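Local coordinates for putative secreted protein (Streptomyces coelicolor A3, PDB 2QF9) that is of unknown function but is probably secreted and folds as an all-helical protein of the ferritin-like DUF305 family, at residues A[24-29]-A[102-107]; A[40-45]-A[155-160]; A[51-56]-A[144-149]; A[94-99]-A[117-122]. One frame throughout, in Å; residues are numbered along the deposited sequence. Where two conformers were deposited one is given.

Contact 1. Residues A[24-29]-A[102-107]; sequences VEMSYI and KKLGTL. With EDO (1,2-ethanediol), chain C.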
loop_
_atom_site.group_PDB
_atom_site.type_symbol
_atom_site.label_atom_id
_atom_site.label_comp_id
_atom_site.label_asym_id
_atom_site.label_seq_id
_atom_site.Cartn_x
_atom_site.Cartn_y
_atom_site.Cartn_z
ATOM N N VAL A 24 0.131 0.957 8.660
ATOM C CA VAL A 24 1.128 1.222 7.628
ATOM C C VAL A 24 2.162 2.261 8.123
ATOM O O VAL A 24 3.374 2.038 8.021
ATOM C CB VAL A 24 0.448 1.656 6.289
ATOM C CG1 VAL A 24 1.517 2.034 5.248
ATOM C CG2 VAL A 24 -0.481 0.518 5.787
ATOM N N GLU A 25 1.682 3.382 8.658
ATOM C CA GLU A 25 2.546 4.439 9.195
ATOM C C GLU A 25 3.463 3.907 10.311
ATOM O O GLU A 25 4.672 4.180 10.311
ATOM C CB GLU A 25 1.689 5.622 9.684
ATOM C CG GLU A 25 2.452 6.736 10.395
ATOM C CD GLU A 25 3.456 7.499 9.507
ATOM O OE1 GLU A 25 3.632 7.150 8.314
ATOM O OE2 GLU A 25 4.079 8.456 10.033
HETATM N N MSE A 26 2.895 3.159 11.263
HETATM C CA MSE A 26 3.707 2.540 12.306
HETATM C C MSE A 26 4.823 1.671 11.735
HETATM O O MSE A 26 5.947 1.667 12.247
HETATM C CB MSE A 26 2.840 1.687 13.211
HETATM C CG MSE A 26 2.352 2.404 14.409
HETATM SE SE MSE A 26 1.957 1.038 15.718
HETATM C CE MSE A 26 0.586 0.079 14.750
ATOM N N SER A 27 4.507 0.925 10.678
ATOM C CA SER A 27 5.472 0.054 9.994
ATOM C C SER A 27 6.610 0.824 9.333
ATOM O O SER A 27 7.781 0.424 9.443
ATOM C CB SER A 27 4.747 -0.876 9.004
ATOM O OG SER A 27 3.834 -1.698 9.748
ATOM N N TYR A 28 6.279 1.944 8.679
ATOM C CA TYR A 28 7.299 2.829 8.126
ATOM C C TYR A 28 8.218 3.365 9.222
ATOM O O TYR A 28 9.431 3.417 9.039
ATOM C CB TYR A 28 6.668 4.007 7.366
ATOM C CG TYR A 28 6.479 3.677 5.908
ATOM C CD1 TYR A 28 5.256 3.170 5.431
ATOM C CD2 TYR A 28 7.549 3.804 5.008
ATOM C CE1 TYR A 28 5.099 2.840 4.073
ATOM C CE2 TYR A 28 7.388 3.474 3.629
ATOM C CZ TYR A 28 6.175 2.981 3.191
ATOM O OH TYR A 28 6.014 2.655 1.859
ATOM N N ILE A 29 7.633 3.746 10.356
ATOM C CA ILE A 29 8.408 4.335 11.444
ATOM C C ILE A 29 9.380 3.307 12.044
ATOM O O ILE A 29 10.593 3.575 12.143
ATOM C CB ILE A 29 7.501 4.953 12.552
ATOM C CG1 ILE A 29 6.678 6.139 12.002
ATOM C CG2 ILE A 29 8.362 5.421 13.734
ATOM C CD1 ILE A 29 5.528 6.534 12.946
ATOM N N LYS A 102 4.449 9.453 18.306
ATOM C CA LYS A 102 5.634 10.272 18.523
ATOM C C LYS A 102 6.714 9.486 19.280
ATOM O O LYS A 102 7.886 9.499 18.882
ATOM C CB LYS A 102 5.275 11.546 19.284
ATOM C CG LYS A 102 6.492 12.421 19.611
ATOM C CD LYS A 102 6.110 13.621 20.472
ATOM C CE LYS A 102 7.275 14.591 20.553
ATOM N NZ LYS A 102 8.341 14.029 21.416
ATOM N N LYS A 103 6.312 8.802 20.357
ATOM C CA LYS A 103 7.251 8.063 21.191
ATOM C C LYS A 103 7.964 7.020 20.346
ATOM O O LYS A 103 9.187 6.901 20.409
ATOM C CB LYS A 103 6.555 7.406 22.390
ATOM C CG LYS A 103 7.504 6.665 23.296
ATOM C CD LYS A 103 6.771 6.113 24.504
ATOM C CE LYS A 103 7.450 4.850 25.034
ATOM N NZ LYS A 103 8.768 5.116 25.657
ATOM N N LEU A 104 7.201 6.290 19.528
ATOM C CA LEU A 104 7.777 5.247 18.672
ATOM C C LEU A 104 8.937 5.785 17.833
ATOM O O LEU A 104 9.996 5.146 17.725
ATOM C CB LEU A 104 6.701 4.634 17.745
ATOM C CG LEU A 104 7.184 3.527 16.798
ATOM C CD1 LEU A 104 7.728 2.325 17.566
ATOM C CD2 LEU A 104 6.044 3.107 15.890
ATOM N N GLY A 105 8.714 6.967 17.261
ATOM C CA GLY A 105 9.679 7.645 16.419
ATOM C C GLY A 105 10.935 8.111 17.131
ATOM O O GLY A 105 11.927 8.429 16.457
ATOM N N THR A 106 10.900 8.158 18.468
ATOM C CA THR A 106 12.066 8.569 19.289
ATOM C C THR A 106 12.927 7.387 19.760
ATOM O O THR A 106 14.050 7.582 20.243
ATOM C CB THR A 106 11.657 9.365 20.559
ATOM O OG1 THR A 106 11.017 8.481 21.487
ATOM C CG2 THR A 106 10.737 10.565 20.220
ATOM N N LEU A 107 12.388 6.169 19.658
ATOM C CA LEU A 107 13.082 4.967 20.139
ATOM C C LEU A 107 14.013 4.357 19.097
ATOM O O LEU A 107 13.877 4.634 17.900
ATOM C CB LEU A 107 12.064 3.919 20.595
ATOM C CG LEU A 107 11.137 4.400 21.719
ATOM C CD1 LEU A 107 10.096 3.332 22.042
ATOM C CD2 LEU A 107 11.936 4.767 22.953
HETATM C C1 EDO C . 3.284 0.791 0.427
HETATM O O1 EDO C . 3.627 1.852 1.306
HETATM C C2 EDO C . 2.726 -0.351 1.267
HETATM O O2 EDO C . 3.791 -1.204 1.651
#
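Ile-29 of the bundle helix 8-31 meets Leu-104 and Gly-105 of the short helix 98-106, which is laid on the outside of this ferritin-like bundle. The two helices run nearly parallel here, their segment axes 20° apart and 10.2 Å from each other. Ile-29 CG2 sits 3.7 Å from Gly-105 CA. The same methyl lies 3.8 Å from Leu-104 CG. It gets there because CG2 is anti to the backbone N of Ile-29, while CG1 lies beside that N (chi1 -64°). Leu-104 reaches back with its CD2 methyl, 4.0 Å from Met-26 CG. That CD2 also lies 3.9 Å from Ile-29 CG2. The selenomethionine chain crosses the leucine at about a right angle, and its selenium end turns away from the short helix. Tyr-28 works at the dimer interface instead. Its OH is hydrogen-bonded at 2.6 Å to O1 of the ethanediol, which lies at the ring edge, and its ring meets Tyr-44 of the second subunit edge to face. A leucine in place of Tyr-28 would probably cost the ethanediol this hydroxyl bond and leave Tyr-44 of the second subunit without its aromatic partner. Met-26 packs on helix 109-137, and Ser-27 packs on helix 37-63.

Contact 2. Residues A[40-45]-A[155-160]; sequences RRLAYD and ESEIRL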
loop_
_atom_site.group_PDB
_atom_site.type_symbol
_atom_site.label_atom_id
_atom_site.label_comp_id
_atom_site.label_asym_id
_atom_site.label_seq_id
_atom_site.Cartn_x
_atom_site.Cartn_y
_atom_site.Cartn_z
ATOM N N ARG A 40 11.690 -5.894 11.114
ATOM C CA ARG A 40 11.590 -5.203 9.817
ATOM C C ARG A 40 10.763 -5.984 8.800
ATOM O O ARG A 40 9.976 -5.369 8.053
ATOM C CB ARG A 40 12.976 -4.861 9.247
ATOM C CG ARG A 40 13.617 -3.650 9.941
ATOM C CD ARG A 40 15.042 -3.396 9.485
ATOM N NE ARG A 40 15.248 -3.547 8.036
ATOM C CZ ARG A 40 15.040 -2.582 7.141
ATOM N NH1 ARG A 40 14.617 -1.380 7.515
ATOM N NH2 ARG A 40 15.269 -2.815 5.871
ATOM N N ARG A 41 10.913 -7.317 8.793
ATOM C CA ARG A 41 10.158 -8.168 7.853
ATOM C C ARG A 41 8.676 -8.155 8.216
ATOM O O ARG A 41 7.822 -8.039 7.334
ATOM C CB ARG A 41 10.683 -9.609 7.792
ATOM C CG ARG A 41 9.849 -10.518 6.896
ATOM C CD ARG A 41 9.937 -10.110 5.428
ATOM N NE ARG A 41 8.799 -10.588 4.633
ATOM C CZ ARG A 41 8.755 -10.641 3.298
ATOM N NH1 ARG A 41 9.801 -10.272 2.554
ATOM N NH2 ARG A 41 7.653 -11.076 2.697
ATOM N N LEU A 42 8.374 -8.282 9.513
ATOM C CA LEU A 42 6.987 -8.244 9.953
ATOM C C LEU A 42 6.349 -6.912 9.552
ATOM O O LEU A 42 5.230 -6.889 8.987
ATOM C CB LEU A 42 6.902 -8.440 11.469
ATOM C CG LEU A 42 5.520 -8.231 12.108
ATOM C CD1 LEU A 42 4.450 -9.208 11.533
ATOM C CD2 LEU A 42 5.637 -8.293 13.637
ATOM N N ALA A 43 7.062 -5.812 9.835
ATOM C CA ALA A 43 6.560 -4.466 9.522
ATOM C C ALA A 43 6.307 -4.321 8.016
ATOM O O ALA A 43 5.299 -3.772 7.602
ATOM C CB ALA A 43 7.533 -3.397 10.027
ATOM N N TYR A 44 7.197 -4.875 7.205
ATOM C CA TYR A 44 7.023 -4.838 5.747
ATOM C C TYR A 44 5.759 -5.615 5.341
ATOM O O TYR A 44 4.952 -5.124 4.548
ATOM C CB TYR A 44 8.271 -5.414 5.066
ATOM C CG TYR A 44 8.146 -5.653 3.586
ATOM C CD1 TYR A 44 8.402 -4.631 2.668
ATOM C CD2 TYR A 44 7.794 -6.913 3.096
ATOM C CE1 TYR A 44 8.298 -4.859 1.296
ATOM C CE2 TYR A 44 7.684 -7.149 1.725
ATOM C CZ TYR A 44 7.944 -6.113 0.841
ATOM O OH TYR A 44 7.847 -6.342 -0.520
ATOM N N ASP A 45 5.599 -6.824 5.880
ATOM C CA ASP A 45 4.411 -7.645 5.593
ATOM C C ASP A 45 3.089 -6.985 6.012
ATOM O O ASP A 45 2.119 -6.971 5.253
ATOM C CB ASP A 45 4.543 -9.038 6.205
ATOM C CG ASP A 45 5.626 -9.887 5.502
ATOM O OD1 ASP A 45 5.972 -9.601 4.344
ATOM O OD2 ASP A 45 6.111 -10.852 6.107
ATOM N N GLU A 155 -5.151 -12.330 14.336
ATOM C CA GLU A 155 -4.996 -13.244 15.488
ATOM C C GLU A 155 -3.689 -14.060 15.397
ATOM O O GLU A 155 -2.970 -14.172 16.384
ATOM C CB GLU A 155 -6.228 -14.128 15.665
ATOM C CG GLU A 155 -7.397 -13.396 16.270
ATOM C CD GLU A 155 -8.622 -14.282 16.486
ATOM O OE1 GLU A 155 -8.715 -15.384 15.887
ATOM O OE2 GLU A 155 -9.502 -13.839 17.246
ATOM N N SER A 156 -3.348 -14.542 14.193
ATOM C CA SER A 156 -2.077 -15.228 13.947
ATOM C C SER A 156 -0.894 -14.298 14.237
ATOM O O SER A 156 0.063 -14.695 14.891
ATOM C CB SER A 156 -1.997 -15.758 12.507
ATOM O OG SER A 156 -0.709 -16.298 12.216
ATOM N N GLU A 157 -0.987 -13.051 13.783
ATOM C CA GLU A 157 0.100 -12.086 14.013
ATOM C C GLU A 157 0.240 -11.699 15.492
ATOM O O GLU A 157 1.364 -11.487 15.967
ATOM C CB GLU A 157 -0.050 -10.860 13.105
ATOM C CG GLU A 157 0.449 -11.184 11.693
ATOM C CD GLU A 157 0.234 -10.070 10.684
ATOM O OE1 GLU A 157 -0.280 -8.994 11.050
ATOM O OE2 GLU A 157 0.575 -10.300 9.499
ATOM N N ILE A 158 -0.874 -11.637 16.225
ATOM C CA ILE A 158 -0.789 -11.378 17.681
ATOM C C ILE A 158 0.030 -12.493 18.365
ATOM O O ILE A 158 0.916 -12.214 19.178
ATOM C CB ILE A 158 -2.189 -11.251 18.326
ATOM C CG1 ILE A 158 -2.859 -9.935 17.885
ATOM C CG2 ILE A 158 -2.096 -11.295 19.890
ATOM C CD1 ILE A 158 -4.403 -9.902 18.116
ATOM N N ARG A 159 -0.250 -13.748 18.009
ATOM C CA ARG A 159 0.501 -14.885 18.574
ATOM C C ARG A 159 1.994 -14.802 18.231
ATOM O O ARG A 159 2.861 -15.014 19.101
ATOM C CB ARG A 159 -0.110 -16.230 18.136
ATOM C CG ARG A 159 -1.560 -16.438 18.589
ATOM C CD ARG A 159 -2.063 -17.881 18.287
ATOM N NE ARG A 159 -2.128 -18.169 16.852
ATOM C CZ ARG A 159 -3.219 -18.030 16.093
ATOM N NH1 ARG A 159 -4.360 -17.616 16.623
ATOM N NH2 ARG A 159 -3.167 -18.309 14.792
ATOM N N LEU A 160 2.298 -14.469 16.974
ATOM C CA LEU A 160 3.688 -14.276 16.553
ATOM C C LEU A 160 4.373 -13.149 17.354
ATOM O O LEU A 160 5.512 -13.319 17.848
ATOM C CB LEU A 160 3.766 -13.968 15.055
ATOM C CG LEU A 160 5.178 -13.624 14.550
ATOM C CD1 LEU A 160 6.130 -14.832 14.658
ATOM C CD2 LEU A 160 5.150 -13.076 13.122
#
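Leu-42 of helix 37-63 touches Glu-157 and Leu-160 of helix 141-167, and the flanking residues of 40-45 hold other partners. Arg-40 comes first and, like Tyr-44 further along, serves the dimer: Arg-40 NH2 makes a salt bridge to Asp-32, and Tyr-44 OH bonds to Glu-25, both of the second subunit. Arg-41 is tied along its own helix. Its NE donates to Asp-45 OD2 at 3.1 Å with an N-H...O angle of 160°, and Arg-41 NH2 lies 2.8 Å from Asp-45 OD1. This two-point grip fixes the guanidinium, and Tyr-44 CD2 sits over the centre of one of its faces. Leu-42 carries the contact with one methyl. Its CG is anti to the backbone N (chi1 172°). Leu-42 CD1 lies 4.2 Å from Leu-160 CD2, so the leucines meet methyl to methyl. Leu-42 CD1 is also 4.4 Å from Glu-157 CD, the carboxylate carbon. The other methyl side of Leu-42 packs on Leu-117 of helix 109-137. The polar end of Glu-157 is held by His-124, whose NE2 bonds to OE1. Asp-45 points toward the other helix, but its OD2 stays 6.5 Å from Glu-157 OE2, and each carboxylate has its own partner. The CA atoms of Leu-42 and Glu-157 are 8.9 Å from each other. Leu-42 thus packs against the end of Glu-157 and an outlying Leu-160, between two long helices of the ferritin-like bundle.

Contact 3. Residues A[51-56]-A[144-149]; sequences ANQRGM and KRLARG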
loop_
_atom_site.group_PDB
_atom_site.type_symbol
_atom_site.label_atom_id
_atom_site.label_comp_id
_atom_site.label_asym_id
_atom_site.label_seq_id
_atom_site.Cartn_x
_atom_site.Cartn_y
_atom_site.Cartn_z
ATOM N N ALA A 51 -1.898 -1.840 3.456
ATOM C CA ALA A 51 -2.034 -0.851 2.389
ATOM C C ALA A 51 -2.882 -1.425 1.264
ATOM O O ALA A 51 -3.703 -0.719 0.677
ATOM C CB ALA A 51 -0.658 -0.427 1.847
ATOM N N ASN A 52 -2.664 -2.700 0.945
ATOM C CA ASN A 52 -3.405 -3.333 -0.155
ATOM C C ASN A 52 -4.893 -3.405 0.195
ATOM O O ASN A 52 -5.768 -2.995 -0.598
ATOM C CB ASN A 52 -2.865 -4.727 -0.461
ATOM C CG ASN A 52 -3.554 -5.357 -1.651
ATOM O OD1 ASN A 52 -3.530 -4.807 -2.761
ATOM N ND2 ASN A 52 -4.182 -6.497 -1.431
ATOM N N GLN A 53 -5.193 -3.898 1.400
ATOM C CA GLN A 53 -6.585 -3.974 1.853
ATOM C C GLN A 53 -7.248 -2.589 1.955
ATOM O O GLN A 53 -8.439 -2.432 1.632
ATOM C CB GLN A 53 -6.674 -4.712 3.181
ATOM C CG GLN A 53 -6.236 -6.165 3.086
ATOM C CD GLN A 53 -6.241 -6.871 4.430
ATOM O OE1 GLN A 53 -6.342 -6.235 5.475
ATOM N NE2 GLN A 53 -6.116 -8.197 4.406
ATOM N N ARG A 54 -6.481 -1.591 2.408
ATOM C CA ARG A 54 -6.977 -0.225 2.400
ATOM C C ARG A 54 -7.376 0.218 0.985
ATOM O O ARG A 54 -8.468 0.777 0.803
ATOM C CB ARG A 54 -5.960 0.728 3.019
ATOM C CG ARG A 54 -6.428 2.159 3.021
ATOM C CD ARG A 54 -5.492 3.040 3.825
ATOM N NE ARG A 54 -5.893 4.448 3.751
ATOM C CZ ARG A 54 -5.472 5.289 2.810
ATOM N NH1 ARG A 54 -4.686 4.865 1.819
ATOM N NH2 ARG A 54 -5.863 6.555 2.841
ATOM N N GLY A 55 -6.504 -0.027 -0.003
ATOM C CA GLY A 55 -6.837 0.260 -1.406
ATOM C C GLY A 55 -8.102 -0.458 -1.870
ATOM O O GLY A 55 -8.926 0.137 -2.565
HETATM N N MSE A 56 -8.263 -1.732 -1.499
HETATM C CA MSE A 56 -9.480 -2.483 -1.863
HETATM C C MSE A 56 -10.735 -1.772 -1.346
HETATM O O MSE A 56 -11.675 -1.502 -2.103
HETATM C CB MSE A 56 -9.433 -3.932 -1.336
HETATM C CG MSE A 56 -8.385 -4.811 -2.005
HETATM SE SE MSE A 56 -8.276 -6.471 -0.976
HETATM C CE MSE A 56 -7.160 -7.586 -2.098
ATOM N N LYS A 144 -17.264 -9.055 3.517
ATOM C CA LYS A 144 -17.411 -10.026 4.615
ATOM C C LYS A 144 -16.222 -10.997 4.664
ATOM O O LYS A 144 -15.651 -11.245 5.733
ATOM C CB LYS A 144 -18.722 -10.811 4.471
ATOM C CG LYS A 144 -19.962 -10.004 4.815
ATOM C CD LYS A 144 -21.234 -10.823 4.597
ATOM C CE LYS A 144 -21.537 -11.770 5.761
ATOM N NZ LYS A 144 -22.579 -12.796 5.366
ATOM N N ARG A 145 -15.846 -11.534 3.504
ATOM C CA ARG A 145 -14.755 -12.489 3.424
ATOM C C ARG A 145 -13.430 -11.837 3.773
ATOM O O ARG A 145 -12.587 -12.458 4.429
ATOM C CB ARG A 145 -14.691 -13.140 2.049
ATOM C CG ARG A 145 -15.905 -14.028 1.778
ATOM C CD ARG A 145 -15.696 -14.965 0.602
ATOM N NE ARG A 145 -15.359 -14.250 -0.625
ATOM C CZ ARG A 145 -16.244 -13.797 -1.514
ATOM N NH1 ARG A 145 -17.551 -13.980 -1.330
ATOM N NH2 ARG A 145 -15.813 -13.165 -2.598
ATOM N N LEU A 146 -13.261 -10.585 3.340
ATOM C CA LEU A 146 -12.056 -9.836 3.676
ATOM C C LEU A 146 -11.938 -9.675 5.182
ATOM O O LEU A 146 -10.864 -9.926 5.757
ATOM C CB LEU A 146 -12.016 -8.462 2.985
ATOM C CG LEU A 146 -10.609 -7.796 2.993
ATOM C CD1 LEU A 146 -9.613 -8.519 2.086
ATOM C CD2 LEU A 146 -10.724 -6.348 2.548
ATOM N N ALA A 147 -13.046 -9.280 5.808
ATOM C CA ALA A 147 -13.120 -9.104 7.262
ATOM C C ALA A 147 -12.796 -10.420 8.002
ATOM O O ALA A 147 -12.011 -10.436 8.951
ATOM C CB ALA A 147 -14.498 -8.559 7.654
ATOM N N ARG A 148 -13.388 -11.522 7.542
ATOM C CA ARG A 148 -13.148 -12.849 8.133
ATOM C C ARG A 148 -11.659 -13.239 8.051
ATOM O O ARG A 148 -11.114 -13.868 8.969
ATOM C CB ARG A 148 -14.046 -13.881 7.436
ATOM C CG ARG A 148 -14.382 -15.138 8.244
ATOM C CD ARG A 148 -15.869 -15.517 8.080
ATOM N NE ARG A 148 -16.395 -15.227 6.741
ATOM C CZ ARG A 148 -17.670 -14.960 6.468
ATOM N NH1 ARG A 148 -18.574 -14.935 7.439
ATOM N NH2 ARG A 148 -18.039 -14.711 5.218
ATOM N N GLY A 149 -11.005 -12.845 6.959
ATOM C CA GLY A 149 -9.574 -13.108 6.750
ATOM C C GLY A 149 -8.705 -12.268 7.663
ATOM O O GLY A 149 -7.663 -12.735 8.135
#
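Leu-146 of helix 141-167 points its CD1 methyl between Gln-53 and Met-56 of helix 37-63. These two residues are one turn apart on the same helix face. The selenium of Met-56, a selenomethionine, lies 3.9 Å from Leu-146 CD1. The two side chains meet at a slant. Met-56 is extended beyond CG. Its CG is anti to the carbonyl carbon (chi1 -68°), and the straight chain carries the selenium across to the leucine. Leu-146 has its CG anti to the backbone N instead (chi1 -164°). Gln-53 comes to the same methyl with its amide, NE2 standing 4.2 Å from Leu-146 CD1. This is plain packing of an amide against a methyl. The polar work of Gln-53 is done on another side, where its OE1 is hydrogen-bonded to His-20 NE2 of helix 8-31. That bond is consistent with the amide placed so that NE2 faces the leucine.

The contact joins two long helices of the ferritin-like bundle. Between 51-56 and 144-149 the nearest CA atoms are those of Gln-53 and Leu-146, 8.2 Å apart, so side chains alone bridge the space. Next to Leu-146 in sequence, Ala-147 packs on Cys-134 of helix 109-137, a residue that forms a disulfide with Cys-138. On helix 37-63, Ala-51 packs on Ala-51 of the second subunit, and Met-56 also packs on Gly-55 of that subunit.

Contact 4. Residues A[94-99]-A[117-122]; sequences GMATDA and LQLMTE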
loop_
_atom_site.group_PDB
_atom_site.type_symbol
_atom_site.label_atom_id
_atom_site.label_comp_id
_atom_site.label_asym_id
_atom_site.label_seq_id
_atom_site.Cartn_x
_atom_site.Cartn_y
_atom_site.Cartn_z
ATOM N N GLY A 94 -8.136 0.055 19.512
ATOM C CA GLY A 94 -6.748 -0.290 19.188
ATOM C C GLY A 94 -5.915 0.783 18.505
ATOM O O GLY A 94 -4.702 0.594 18.320
HETATM N N MSE A 95 -6.546 1.908 18.137
HETATM C CA MSE A 95 -5.809 3.028 17.528
HETATM C C MSE A 95 -4.759 3.561 18.492
HETATM O O MSE A 95 -5.026 3.724 19.694
HETATM C CB MSE A 95 -6.722 4.196 17.123
HETATM C CG MSE A 95 -7.621 3.930 15.963
HETATM SE SE MSE A 95 -6.574 3.825 14.326
HETATM C CE MSE A 95 -6.023 5.624 14.020
ATOM N N ALA A 96 -3.563 3.818 17.977
ATOM C CA ALA A 96 -2.506 4.444 18.790
ATOM C C ALA A 96 -2.757 5.947 18.918
ATOM O O ALA A 96 -3.284 6.589 18.010
ATOM C CB ALA A 96 -1.107 4.171 18.188
ATOM N N THR A 97 -2.402 6.512 20.070
ATOM C CA THR A 97 -2.533 7.963 20.234
ATOM C C THR A 97 -1.388 8.694 19.515
ATOM O O THR A 97 -0.327 8.115 19.227
ATOM C CB THR A 97 -2.470 8.349 21.718
ATOM O OG1 THR A 97 -1.121 8.150 22.183
ATOM C CG2 THR A 97 -3.460 7.505 22.519
ATOM N N ASP A 98 -1.592 9.988 19.252
ATOM C CA ASP A 98 -0.528 10.806 18.683
ATOM C C ASP A 98 0.749 10.729 19.509
ATOM O O ASP A 98 1.845 10.691 18.948
ATOM C CB ASP A 98 -0.982 12.263 18.540
ATOM C CG ASP A 98 -2.066 12.438 17.481
ATOM O OD1 ASP A 98 -2.116 11.633 16.522
ATOM O OD2 ASP A 98 -2.880 13.369 17.622
ATOM N N ALA A 99 0.605 10.703 20.842
ATOM C CA ALA A 99 1.778 10.662 21.738
ATOM C C ALA A 99 2.533 9.330 21.599
ATOM O O ALA A 99 3.762 9.282 21.679
ATOM C CB ALA A 99 1.357 10.888 23.207
ATOM N N LEU A 117 5.897 -3.639 18.649
ATOM C CA LEU A 117 5.179 -4.880 18.898
ATOM C C LEU A 117 4.029 -4.701 19.892
ATOM O O LEU A 117 2.976 -5.292 19.730
ATOM C CB LEU A 117 6.139 -5.981 19.344
ATOM C CG LEU A 117 7.123 -6.436 18.256
ATOM C CD1 LEU A 117 8.267 -7.184 18.919
ATOM C CD2 LEU A 117 6.439 -7.288 17.166
ATOM N N GLN A 118 4.239 -3.871 20.907
ATOM C CA GLN A 118 3.181 -3.597 21.893
ATOM C C GLN A 118 2.035 -2.799 21.267
ATOM O O GLN A 118 0.858 -3.166 21.421
ATOM C CB GLN A 118 3.764 -2.849 23.077
ATOM C CG GLN A 118 4.629 -3.751 23.965
ATOM C CD GLN A 118 5.425 -2.951 24.992
ATOM O OE1 GLN A 118 5.708 -1.777 24.794
ATOM N NE2 GLN A 118 5.795 -3.601 26.093
ATOM N N LEU A 119 2.388 -1.725 20.556
ATOM C CA LEU A 119 1.376 -0.919 19.866
ATOM C C LEU A 119 0.607 -1.730 18.825
ATOM O O LEU A 119 -0.616 -1.623 18.724
ATOM C CB LEU A 119 1.993 0.290 19.186
ATOM C CG LEU A 119 2.555 1.410 20.062
ATOM C CD1 LEU A 119 3.219 2.470 19.179
ATOM C CD2 LEU A 119 1.472 2.047 20.976
HETATM N N MSE A 120 1.310 -2.555 18.057
HETATM C CA MSE A 120 0.659 -3.295 16.982
HETATM C C MSE A 120 -0.218 -4.422 17.561
HETATM O O MSE A 120 -1.259 -4.758 16.996
HETATM C CB MSE A 120 1.694 -3.827 15.988
HETATM C CG MSE A 120 1.087 -4.418 14.730
HETATM SE SE MSE A 120 0.080 -3.125 13.633
HETATM C CE MSE A 120 1.592 -2.317 12.700
ATOM N N THR A 121 0.197 -4.995 18.689
ATOM C CA THR A 121 -0.633 -6.000 19.346
ATOM C C THR A 121 -2.003 -5.387 19.710
ATOM O O THR A 121 -3.078 -5.942 19.379
ATOM C CB THR A 121 0.087 -6.641 20.576
ATOM O OG1 THR A 121 1.180 -7.441 20.109
ATOM C CG2 THR A 121 -0.869 -7.521 21.385
ATOM N N GLU A 122 -1.963 -4.215 20.334
ATOM C CA GLU A 122 -3.189 -3.511 20.689
ATOM C C GLU A 122 -3.992 -3.124 19.438
ATOM O O GLU A 122 -5.225 -3.241 19.405
ATOM C CB GLU A 122 -2.848 -2.289 21.530
ATOM C CG GLU A 122 -4.041 -1.472 21.982
ATOM C CD GLU A 122 -5.034 -2.231 22.855
ATOM O OE1 GLU A 122 -4.789 -3.400 23.257
ATOM O OE2 GLU A 122 -6.087 -1.634 23.137
HETATM O O HOH W 1 -2.034 0.800 19.309
#
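Gly-94 lies against Glu-122 of helix 109-137, where the loop leading to helix 98-106 passes over the ferritin-like bundle. This is the tight end of the contact. Gly-94 CA is 3.3 Å from the backbone O of Glu-122. A side chain on Gly-94 would run into that oxygen, and the positive phi (79°) also favours glycine. Glu-122 CG, anti to the backbone N (chi1 -179°), lies 4.1 Å from Gly-94 CA in the conformer given.

The other end is looser. Ala-96 CB only grazes Leu-119 CD2, at 4.4 Å. Leu-119 also packs on Met-26 of helix 8-31. The loop is held here by another helix, as Ala-96 N donates to Gln-22 OE1 of helix 8-31. Beyond it, Thr-97 is the N-cap of helix 98-106.

Between the two ends the backbones are joined through solvent. One water donates to Gly-94 O at 2.9 Å and, with its second hydrogen, to Leu-119 O, also at 2.9 Å.

Contacts 2 and 3 join the same two helices, 37-63 and 141-167, with centres 16 Å apart and no touch between them. Contacts 1 and 4 both use helix 98-106, contact 4 at its start and lead-in, and lie 10 Å apart by their centres. They touch where Met-26, in the conformer given, has its SE 3.5 Å from Leu-119 CB. Contact 4 also reaches contact 2, where Leu-42 CD2 lies 3.8 Å from Leu-117 CD2. Contact 1 touches contact 3 through Val-24 CG2, 3.6 Å from Ala-51 N. Contacts 1, 2 and 3 all border the second subunit; contact 4 does not. The ethanediol at contact 1 probably comes from the crystallisation liquor and is bound by both subunits.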